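Local structure of hypothetical protein (Uncultured marine organism, 2OD5) at residues R17-K22 with S40-G45; A32-H37 with Q49-V54. The protein is of unknown function but, as a small helix-turn-helix-like protein with a beta hairpin, probably binds nucleic acid. One frame throughout, in Å; residues are numbered along the deposited sequence.

Interaction 1: residues R17-K22 with S40-G45; sequences REKIKK and STMRHG
Lys19 reaches out from helix 9-23 to the loop residues Thr41 and Met42. Its side chain is extended as far as CE and bends only at the last torsion (chi4 -93°). That bend turns NZ aside to Thr41, while CE stays beside Met42. Lys19 NZ gives a hydrogen bond to the backbone O of Thr41 at 3.1 Å. The donor stands above the carbonyl plane, 48° out of it, so this bond does not use a lone-pair direction. Lys19 NZ also makes a weak hydrogen bond to Thr41 OG1, at 3.2 Å. The ammonium thus holds one residue by both its carbonyl and its hydroxyl. OG1 of Thr41 sits between the backbone N and the carbonyl carbon (chi1 61°), which keeps it close enough to Thr41 O for NZ to meet both. The same OG1 is hydrogen-bonded to Ile38 O, near the C-terminal end of helix 31-39. The charge on Lys19 may therefore add to the polarisation of this hydroxyl.

Met42, present as selenomethionine, adds apolar packing. Its CG lies 3.6 Å from Lys19 CE, and the two chains pass in opposite directions. Thr41 runs past Lys19 in the same opposed way.

The contact is at the surface, where the loop between helix 31-39 and helix 48-57 meets helix 9-23. Met42 also packs on Arg15 and Ile16 of helix 9-23. Lys19 touches Ile38, and Ile20 turns inward to helices 31-39 and 48-57 and to Ile61 of strand 61-71.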
ATOM      1  N   ARG A  17       9.151  -3.121   0.543  1.00 38.77           N
ATOM      2  CA  ARG A  17       9.022  -1.667   0.687  1.00 36.43           C
ATOM      3  C   ARG A  17       9.573  -0.923  -0.499  1.00 36.41           C
ATOM      4  O   ARG A  17       8.975   0.050  -0.932  1.00 36.53           O
ATOM      5  CB  ARG A  17       9.728  -1.141   1.924  1.00 37.30           C
ATOM      6  CG  ARG A  17       9.065  -1.461   3.224  1.00 40.03           C
ATOM      7  CD  ARG A  17       9.905  -0.867   4.350  1.00 39.01           C
ATOM      8  NE  ARG A  17       9.191  -0.878   5.611  1.00 47.83           N
ATOM      9  CZ  ARG A  17       9.703  -0.453   6.763  1.00 45.82           C
ATOM     10  NH1 ARG A  17      10.942   0.012   6.816  1.00 48.76           N
ATOM     11  NH2 ARG A  17       8.973  -0.487   7.874  1.00 42.60           N
ATOM     12  N   GLU A  18      10.739  -1.327  -1.007  1.00 35.96           N
ATOM     13  CA  GLU A  18      11.340  -0.637  -2.140  0.50 35.39           C
ATOM     14  C   GLU A  18      10.487  -0.788  -3.396  1.00 34.15           C
ATOM     15  O   GLU A  18      10.340   0.153  -4.172  1.00 34.12           O
ATOM     16  CB  GLU A  18      12.768  -1.149  -2.382  0.50 37.44           C
ATOM     17  CG  GLU A  18      13.696  -0.914  -1.201  0.50 39.03           C
ATOM     18  N   LYS A  19       9.923  -1.972  -3.600  1.00 33.54           N
ATOM     19  CA  LYS A  19       9.036  -2.174  -4.749  1.00 34.99           C
ATOM     20  C   LYS A  19       7.787  -1.308  -4.662  1.00 34.24           C
ATOM     21  O   LYS A  19       7.369  -0.711  -5.653  1.00 34.37           O
ATOM     22  CB  LYS A  19       8.586  -3.624  -4.833  1.00 36.31           C
ATOM     23  CG  LYS A  19       9.630  -4.561  -5.298  1.00 46.84           C
ATOM     24  CD  LYS A  19       8.974  -5.896  -5.596  1.00 54.37           C
ATOM     25  CE  LYS A  19      10.004  -6.957  -5.878  1.00 63.06           C
ATOM     26  NZ  LYS A  19      10.296  -7.091  -7.329  1.00 64.99           N
ATOM     27  N   ILE A  20       7.186  -1.277  -3.474  1.00 34.66           N
ATOM     28  CA  ILE A  20       5.971  -0.511  -3.262  1.00 33.80           C
ATOM     29  C   ILE A  20       6.241   0.978  -3.559  1.00 32.79           C
ATOM     30  O   ILE A  20       5.479   1.632  -4.263  1.00 34.43           O
ATOM     31  CB  ILE A  20       5.420  -0.671  -1.829  1.00 33.50           C
ATOM     32  CG1 ILE A  20       4.949  -2.105  -1.539  1.00 33.36           C
ATOM     33  CG2 ILE A  20       4.284   0.307  -1.617  1.00 32.21           C
ATOM     34  CD1 ILE A  20       4.747  -2.385  -0.037  1.00 31.42           C
ATOM     35  N   LYS A  21       7.339   1.517  -3.039  1.00 32.50           N
ATOM     36  CA  LYS A  21       7.659   2.934  -3.217  1.00 34.12           C
ATOM     37  C   LYS A  21       7.838   3.305  -4.692  1.00 34.08           C
ATOM     38  O   LYS A  21       7.319   4.317  -5.158  1.00 33.02           O
ATOM     39  CB  LYS A  21       8.867   3.325  -2.363  1.00 37.70           C
ATOM     40  CG  LYS A  21       8.602   3.333  -0.867  1.00 47.50           C
ATOM     41  N   LYS A  22       8.514   2.449  -5.442  1.00 32.57           N
ATOM     42  CA  LYS A  22       8.656   2.641  -6.886  1.00 33.13           C
ATOM     43  C   LYS A  22       7.319   2.590  -7.613  1.00 32.89           C
ATOM     44  O   LYS A  22       7.024   3.422  -8.484  1.00 34.86           O
ATOM     45  CB  LYS A  22       9.612   1.597  -7.455  1.00 34.21           C
ATOM     46  CG  LYS A  22      11.073   1.896  -7.147  1.00 44.38           C
ATOM     47  CD  LYS A  22      11.591   3.031  -7.998  1.00 55.42           C
ATOM     48  N   SER A  40       3.301 -10.085  -8.560  1.00 33.41           N
ATOM     49  CA  SER A  40       3.675 -10.362  -9.940  1.00 34.22           C
ATOM     50  C   SER A  40       5.168 -10.354 -10.195  1.00 32.92           C
ATOM     51  O   SER A  40       5.593 -10.790 -11.262  1.00 34.19           O
ATOM     52  CB  SER A  40       2.983  -9.390 -10.901  1.00 34.64           C
ATOM     53  OG  SER A  40       3.655  -8.150 -10.910  1.00 40.41           O
ATOM     54  N   THR A  41       5.973  -9.902  -9.232  1.00 33.61           N
ATOM     55  CA  THR A  41       7.410  -9.707  -9.445  1.00 37.39           C
ATOM     56  C   THR A  41       8.302 -10.299  -8.363  1.00 38.04           C
ATOM     57  O   THR A  41       9.462  -9.891  -8.228  1.00 40.11           O
ATOM     58  CB  THR A  41       7.701  -8.202  -9.509  1.00 39.92           C
ATOM     59  OG1 THR A  41       7.323  -7.593  -8.262  1.00 45.54           O
ATOM     60  CG2 THR A  41       6.874  -7.563 -10.642  1.00 46.92           C
HETATM   61  N   MSE A  42       7.766 -11.228  -7.577  1.00 33.17           N
HETATM   62  CA  MSE A  42       8.469 -11.882  -6.484  1.00 33.72           C
HETATM   63  C   MSE A  42       8.096 -13.353  -6.595  1.00 30.24           C
HETATM   64  O   MSE A  42       7.008 -13.674  -7.103  1.00 30.28           O
HETATM   65  CB  MSE A  42       7.946 -11.366  -5.141  1.00 34.89           C
HETATM   66  CG  MSE A  42       8.274  -9.965  -4.890  1.00 43.91           C
HETATM   67 SE   MSE A  42       7.777  -9.540  -3.122  0.75 41.00          SE
HETATM   68  CE  MSE A  42       5.867  -9.540  -3.283  1.00 58.42           C
ATOM     69  N   ARG A  43       8.971 -14.235  -6.138  1.00 29.57           N
ATOM     70  CA  ARG A  43       8.686 -15.682  -6.195  1.00 25.75           C
ATOM     71  C   ARG A  43       7.480 -16.072  -5.327  1.00 29.00           C
ATOM     72  O   ARG A  43       6.606 -16.803  -5.778  1.00 29.13           O
ATOM     73  CB  ARG A  43       9.906 -16.494  -5.763  1.00 27.91           C
ATOM     74  CG  ARG A  43       9.696 -17.962  -5.787  1.00 26.62           C
ATOM     75  CD  ARG A  43       9.168 -18.482  -7.122  1.00 23.63           C
ATOM     76  NE  ARG A  43       9.024 -19.934  -7.158  1.00 23.02           N
ATOM     77  CZ  ARG A  43       7.906 -20.578  -6.807  1.00 25.18           C
ATOM     78  NH1 ARG A  43       6.852 -19.906  -6.414  1.00 27.31           N
ATOM     79  NH2 ARG A  43       7.841 -21.897  -6.857  1.00 24.88           N
ATOM     80  N   HIS A  44       7.453 -15.601  -4.084  1.00 28.38           N
ATOM     81  CA  HIS A  44       6.432 -16.032  -3.113  1.00 29.64           C
ATOM     82  C   HIS A  44       5.470 -14.926  -2.751  1.00 30.40           C
ATOM     83  O   HIS A  44       4.280 -15.186  -2.580  1.00 30.66           O
ATOM     84  CB  HIS A  44       7.083 -16.606  -1.870  1.00 30.48           C
ATOM     85  CG  HIS A  44       7.878 -17.841  -2.153  1.00 25.02           C
ATOM     86  ND1 HIS A  44       7.294 -18.995  -2.626  1.00 29.06           N
ATOM     87  CD2 HIS A  44       9.215 -18.068  -2.150  1.00 29.42           C
ATOM     88  CE1 HIS A  44       8.232 -19.910  -2.815  1.00 27.01           C
ATOM     89  NE2 HIS A  44       9.407 -19.365  -2.551  1.00 28.35           N
ATOM     90  N   GLY A  45       5.979 -13.697  -2.659  1.00 30.06           N
ATOM     91  CA  GLY A  45       5.149 -12.537  -2.478  1.00 30.26           C
ATOM     92  C   GLY A  45       4.545 -12.491  -1.087  1.00 31.43           C
ATOM     93  O   GLY A  45       5.123 -13.023  -0.129  1.00 29.96           O
TER

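Interaction 2: residues A32-H37 with Q49-V54; sequences AEILEH and QQLGNV
This is a buried apolar contact between helix 31-39 and helix 48-57, near the centre of the chain. These are the second and third helices of what is probably a winged-helix-like domain, consistent with its helix-turn-helix clan. Leu51 carries the contact from one side, and Ile34 and Leu35 receive it. Leu51 CG is anti to the backbone N (chi1 174°), which sends the two methyls across to helix 31-39. Leu51 CD2 lies against the backbone of Leu35, 3.5 Å from Leu35 N, and is 3.7 Å from Leu35 CB. Leu51 CD2 also meets Ile34 CG2 at 3.9 Å, and Leu51 CD1 comes within 4.2 Å of Ile34 CG2. Leu51 CD2 therefore touches two successive residues of helix 31-39. The side chains of Ile34 and Leu51 cross at about a right angle, whereas Leu35 and Leu51 meet at a slant. The backbones are closest at Leu35 and Leu51, with 7.1 Å between their CA atoms. Ile34 also packs on Phe23 and Leu24, and Leu35 on Thr46. The side-chain contact is aliphatic, leucine methyls against carbons of Ile34 and Leu35. It rests on close packing and the exclusion of water, with no polar bond to fix a direction.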
ATOM      1  N   ALA A  32      -5.190  -3.489  -3.382  1.00 33.07           N
ATOM      2  CA  ALA A  32      -5.326  -4.580  -4.352  1.00 33.85           C
ATOM      3  C   ALA A  32      -4.360  -4.448  -5.520  1.00 32.49           C
ATOM      4  O   ALA A  32      -3.749  -5.433  -5.961  1.00 29.98           O
ATOM      5  CB  ALA A  32      -6.794  -4.639  -4.868  1.00 34.11           C
ATOM      6  N   GLU A  33      -4.276  -3.243  -6.086  1.00 30.68           N
ATOM      7  CA  GLU A  33      -3.323  -2.967  -7.144  1.00 31.99           C
ATOM      8  C   GLU A  33      -1.879  -3.174  -6.666  1.00 29.14           C
ATOM      9  O   GLU A  33      -1.037  -3.721  -7.392  1.00 30.43           O
ATOM     10  CB  GLU A  33      -3.475  -1.533  -7.631  1.00 31.38           C
ATOM     11  CG  GLU A  33      -4.793  -1.188  -8.257  1.00 37.70           C
ATOM     12  CD  GLU A  33      -4.795   0.289  -8.666  1.00 44.33           C
ATOM     13  OE1 GLU A  33      -4.892   1.187  -7.758  1.00 46.91           O
ATOM     14  OE2 GLU A  33      -4.628   0.544  -9.882  1.00 53.66           O
ATOM     15  N   ILE A  34      -1.574  -2.740  -5.448  1.00 28.48           N
ATOM     16  CA  ILE A  34      -0.241  -2.885  -4.890  1.00 29.04           C
ATOM     17  C   ILE A  34       0.098  -4.360  -4.714  1.00 29.64           C
ATOM     18  O   ILE A  34       1.159  -4.821  -5.145  1.00 28.63           O
ATOM     19  CB  ILE A  34      -0.075  -2.122  -3.544  1.00 28.79           C
ATOM     20  CG1 ILE A  34      -0.313  -0.605  -3.743  1.00 29.66           C
ATOM     21  CG2 ILE A  34       1.334  -2.331  -2.973  1.00 29.56           C
ATOM     22  CD1 ILE A  34      -0.466   0.164  -2.430  1.00 32.03           C
ATOM     23  N   LEU A  35      -0.841  -5.107  -4.164  1.00 28.65           N
ATOM     24  CA  LEU A  35      -0.650  -6.544  -3.969  1.00 29.44           C
ATOM     25  C   LEU A  35      -0.431  -7.234  -5.300  1.00 28.36           C
ATOM     26  O   LEU A  35       0.462  -8.071  -5.423  1.00 30.19           O
ATOM     27  CB  LEU A  35      -1.874  -7.166  -3.284  1.00 29.46           C
ATOM     28  CG  LEU A  35      -1.685  -8.639  -2.852  1.00 29.58           C
ATOM     29  CD1 LEU A  35      -0.581  -8.772  -1.785  1.00 29.32           C
ATOM     30  CD2 LEU A  35      -3.008  -9.191  -2.344  1.00 32.67           C
ATOM     31  N   GLU A  36      -1.240  -6.917  -6.306  1.00 29.99           N
ATOM     32  CA  GLU A  36      -1.077  -7.575  -7.588  1.00 30.07           C
ATOM     33  C   GLU A  36       0.304  -7.268  -8.183  1.00 30.05           C
ATOM     34  O   GLU A  36       0.975  -8.151  -8.714  1.00 30.83           O
ATOM     35  CB  GLU A  36      -2.206  -7.201  -8.564  1.00 29.53           C
ATOM     36  CG  GLU A  36      -2.084  -7.955  -9.905  1.00 32.43           C
ATOM     37  CD  GLU A  36      -3.249  -7.734 -10.888  1.00 37.10           C
ATOM     38  OE1 GLU A  36      -4.086  -6.845 -10.650  1.00 38.43           O
ATOM     39  OE2 GLU A  36      -3.271  -8.440 -11.922  1.00 34.87           O
ATOM     40  N   HIS A  37       0.752  -6.026  -8.061  1.00 29.65           N
ATOM     41  CA  HIS A  37       2.058  -5.632  -8.576  1.00 30.70           C
ATOM     42  C   HIS A  37       3.174  -6.369  -7.888  1.00 31.15           C
ATOM     43  O   HIS A  37       4.045  -6.943  -8.533  1.00 32.67           O
ATOM     44  CB  HIS A  37       2.266  -4.121  -8.390  1.00 31.60           C
ATOM     45  CG  HIS A  37       3.613  -3.683  -8.833  1.00 34.48           C
ATOM     46  ND1 HIS A  37       3.970  -3.681 -10.160  1.00 33.71           N
ATOM     47  CD2 HIS A  37       4.722  -3.347  -8.133  1.00 37.69           C
ATOM     48  CE1 HIS A  37       5.233  -3.296 -10.263  1.00 40.82           C
ATOM     49  NE2 HIS A  37       5.720  -3.107  -9.047  1.00 35.86           N
ATOM     50  N   GLN A  49      -3.343  -9.255   4.003  1.00 32.86           N
ATOM     51  CA  GLN A  49      -3.233  -8.922   5.431  0.50 34.80           C
ATOM     52  C   GLN A  49      -1.826  -8.441   5.780  1.00 33.74           C
ATOM     53  O   GLN A  49      -1.642  -7.397   6.408  1.00 33.16           O
ATOM     54  CB  GLN A  49      -3.596 -10.126   6.305  0.50 36.43           C
ATOM     55  CG  GLN A  49      -3.603  -9.823   7.799  0.50 35.47           C
ATOM     56  CD  GLN A  49      -4.225 -10.935   8.619  0.50 39.18           C
ATOM     57  OE1 GLN A  49      -4.060 -12.116   8.317  0.50 51.29           O
ATOM     58  NE2 GLN A  49      -4.939 -10.559   9.672  0.50 45.69           N
ATOM     59  N   GLN A  50      -0.830  -9.193   5.355  1.00 32.79           N
ATOM     60  CA  GLN A  50       0.556  -8.816   5.607  0.50 32.76           C
ATOM     61  C   GLN A  50       0.899  -7.493   4.934  1.00 33.09           C
ATOM     62  O   GLN A  50       1.592  -6.664   5.513  1.00 32.12           O
ATOM     63  CB  GLN A  50       1.514  -9.919   5.156  0.50 32.62           C
ATOM     64  CG  GLN A  50       1.491 -11.162   6.056  0.50 31.33           C
ATOM     65  CD  GLN A  50       2.257 -12.335   5.473  0.50 38.17           C
ATOM     66  OE1 GLN A  50       1.878 -12.895   4.440  0.50 48.06           O
ATOM     67  NE2 GLN A  50       3.333 -12.724   6.140  0.50 47.80           N
ATOM     68  N   LEU A  51       0.415  -7.293   3.723  1.00 31.30           N
ATOM     69  CA  LEU A  51       0.717  -6.049   2.976  1.00 29.68           C
ATOM     70  C   LEU A  51       0.143  -4.833   3.710  1.00 30.68           C
ATOM     71  O   LEU A  51       0.795  -3.774   3.835  1.00 29.32           O
ATOM     72  CB  LEU A  51       0.202  -6.120   1.553  1.00 32.45           C
ATOM     73  CG  LEU A  51       0.337  -4.832   0.716  1.00 33.65           C
ATOM     74  CD1 LEU A  51       1.813  -4.440   0.588  1.00 33.97           C
ATOM     75  CD2 LEU A  51      -0.306  -4.982  -0.673  1.00 32.24           C
ATOM     76  N   GLY A  52      -1.060  -4.968   4.239  1.00 31.59           N
ATOM     77  CA  GLY A  52      -1.654  -3.878   5.012  1.00 34.87           C
ATOM     78  C   GLY A  52      -0.780  -3.477   6.181  1.00 34.03           C
ATOM     79  O   GLY A  52      -0.622  -2.286   6.462  1.00 34.70           O
ATOM     80  N   ASN A  53      -0.208  -4.471   6.874  1.00 33.91           N
ATOM     81  CA  ASN A  53       0.711  -4.201   7.968  1.00 34.96           C
ATOM     82  C   ASN A  53       1.974  -3.478   7.495  1.00 32.84           C
ATOM     83  O   ASN A  53       2.411  -2.499   8.120  1.00 34.00           O
ATOM     84  CB  ASN A  53       1.090  -5.498   8.692  1.00 37.04           C
ATOM     85  CG  ASN A  53      -0.086  -6.088   9.464  1.00 49.02           C
ATOM     86  OD1 ASN A  53      -1.025  -5.368   9.812  1.00 53.13           O
ATOM     87  ND2 ASN A  53      -0.046  -7.406   9.721  1.00 49.39           N
ATOM     88  N   VAL A  54       2.550  -3.954   6.399  1.00 31.71           N
ATOM     89  CA  VAL A  54       3.749  -3.362   5.849  1.00 30.59           C
ATOM     90  C   VAL A  54       3.496  -1.908   5.478  1.00 31.03           C
ATOM     91  O   VAL A  54       4.313  -1.023   5.755  1.00 34.16           O
ATOM     92  CB  VAL A  54       4.235  -4.119   4.590  1.00 31.30           C
ATOM     93  CG1 VAL A  54       5.344  -3.311   3.856  1.00 33.98           C
ATOM     94  CG2 VAL A  54       4.700  -5.529   4.977  1.00 33.56           C
TER

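Overall arrangement
Interaction 2 belongs to the core and interaction 1 to the surface, with centres about 9 Å apart. Their segments share no helix. Interaction 2 joins helix 31-39 to helix 48-57 directly; interaction 1 ties the loop between them to helix 9-23. Ile20 connects the two: its CD1 is 3.6 Å from Leu51 CD1, and its CG1 is 3.9 Å from Ile34 CG2. Adjacent residues of one helix thus serve different places, Ile20 the apolar interior and Lys19 the loop outside. The chemistry follows. The core contact is purely aliphatic between its side chains, while the surface one combines an ammonium-to-oxygen grip with aliphatic packing.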